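PDB 2HNK: SAM-dependent O-methyltransferase from Leptospira interrogans, which probably transfers the methyl group of S-adenosylmethionine to a hydroxyl oxygen of an acceptor substrate, and here holds the product S-adenosylhomocysteine. Local coordinates for residues C[124-127]-C[128-132]. Residues are numbered along the deposited sequence; the frame is centred on the assembly and turned at random.
Sequences TLQV and LIDSK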
# COMPACT_ATOMS: atom_id res chain seq x y z
N THR C 124 -3.94 17.33 21.63
CA THR C 124 -4.84 17.58 20.51
C THR C 124 -5.74 16.37 20.29
O THR C 124 -6.95 16.51 20.06
CB THR C 124 -4.06 17.94 19.24
OG1 THR C 124 -3.31 19.15 19.48
CG2 THR C 124 -5.00 18.14 18.06
N LEU C 125 -5.15 15.18 20.39
CA LEU C 125 -5.89 13.95 20.16
C LEU C 125 -6.85 13.65 21.31
O LEU C 125 -7.97 13.20 21.07
CB LEU C 125 -4.94 12.77 19.89
CG LEU C 125 -4.03 12.82 18.65
CD1 LEU C 125 -3.22 11.54 18.57
CD2 LEU C 125 -4.82 13.05 17.35
N GLN C 126 -6.42 13.90 22.55
CA GLN C 126 -7.27 13.65 23.72
C GLN C 126 -8.49 14.56 23.76
O GLN C 126 -9.59 14.10 24.02
CB GLN C 126 -6.50 13.77 25.03
CG GLN C 126 -7.30 13.31 26.25
CD GLN C 126 -7.72 11.85 26.16
OE1 GLN C 126 -6.88 10.95 26.03
NE2 GLN C 126 -9.02 11.60 26.23
N VAL C 127 -8.29 15.85 23.49
CA VAL C 127 -9.39 16.81 23.40
C VAL C 127 -10.42 16.41 22.34
O VAL C 127 -11.63 16.58 22.52
CB VAL C 127 -8.85 18.23 23.12
CG1 VAL C 127 -9.98 19.20 22.82
CG2 VAL C 127 -8.02 18.72 24.29
N LEU C 128 -9.92 15.85 21.24
CA LEU C 128 -10.75 15.38 20.13
C LEU C 128 -11.56 14.14 20.54
O LEU C 128 -12.74 14.02 20.20
CB LEU C 128 -9.85 15.08 18.92
CG LEU C 128 -10.34 15.38 17.51
CD1 LEU C 128 -10.82 16.82 17.37
CD2 LEU C 128 -9.21 15.11 16.53
N ILE C 129 -10.92 13.23 21.28
CA ILE C 129 -11.61 12.07 21.82
C ILE C 129 -12.74 12.49 22.79
O ILE C 129 -13.88 12.01 22.67
CB ILE C 129 -10.64 11.09 22.51
CG1 ILE C 129 -9.73 10.42 21.48
CG2 ILE C 129 -11.40 10.03 23.31
CD1 ILE C 129 -8.48 9.78 22.06
N ASP C 130 -12.43 13.40 23.71
CA ASP C 130 -13.36 13.79 24.78
C ASP C 130 -14.42 14.81 24.37
O ASP C 130 -15.41 14.99 25.08
CB ASP C 130 -12.58 14.33 25.98
CG ASP C 130 -11.63 13.32 26.57
OD1 ASP C 130 -11.93 12.11 26.53
OD2 ASP C 130 -10.57 13.74 27.08
N SER C 131 -14.20 15.49 23.24
CA SER C 131 -15.13 16.51 22.74
C SER C 131 -16.54 15.97 22.55
O SER C 131 -16.73 14.89 22.00
CB SER C 131 -14.61 17.09 21.42
OG SER C 131 -13.58 18.03 21.64
N LYS C 132 -17.53 16.74 23.02
CA LYS C 132 -18.95 16.41 22.83
C LYS C 132 -19.52 17.16 21.63
O LYS C 132 -20.43 16.67 20.96
CB LYS C 132 -19.76 16.75 24.09
CG LYS C 132 -19.32 16.00 25.35
CD LYS C 132 -19.27 14.50 25.12
CE LYS C 132 -18.46 13.83 26.22
NZ LYS C 132 -18.21 12.39 25.92
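Gln126 reaches across Asp130, one turn further along the helix, with NE2 of its amide, and this NE2 donates a hydrogen bond of 2.8 Å to OD2 of Asp130. The N-H runs fairly straight (160°) and the acceptor lies close to the amide plane, yet OD2 is met from above the carboxylate plane, the two flat groups being 33° apart. CG of Gln126 stands anti to the backbone N (chi1 -171°), and a bend at chi2 carries the amide forward along the helix to the aspartate. CG2 of Ile129 approaches the same NE2 at 4.1 Å, a hydrocarbon flank to the polar pair.

Beneath the side chains, the backbone N of Ile129 bonds to O of Leu125 at 3.0 Å, and that of Asp130 to O of Gln126 at 2.9 Å. The carbonyl of Val127 is gripped twice: its O receives a weak bond from the backbone N of Ser131 and a short one, 2.6 Å, from OG of Ser131. This hydroxyl sits above the carbonyl plane; its first torsion keeps OG beside its own backbone N, so both donors reach one oxygen where Ser131 leaves helical geometry.

Leu125 and Leu128 turn inward onto Ile65 of strand 63-67, and Ile129 packs on Leu166 and Leu170 of helix 160-170. The glutamine-aspartate i to i+4 pair thus bridges the last turn of helix 121-130, which begins at Ala121, a residue of the S-adenosyl-L-homocysteine site, and is an amphipathic helix packed against the central sheet of the Rossmann-like methyltransferase fold.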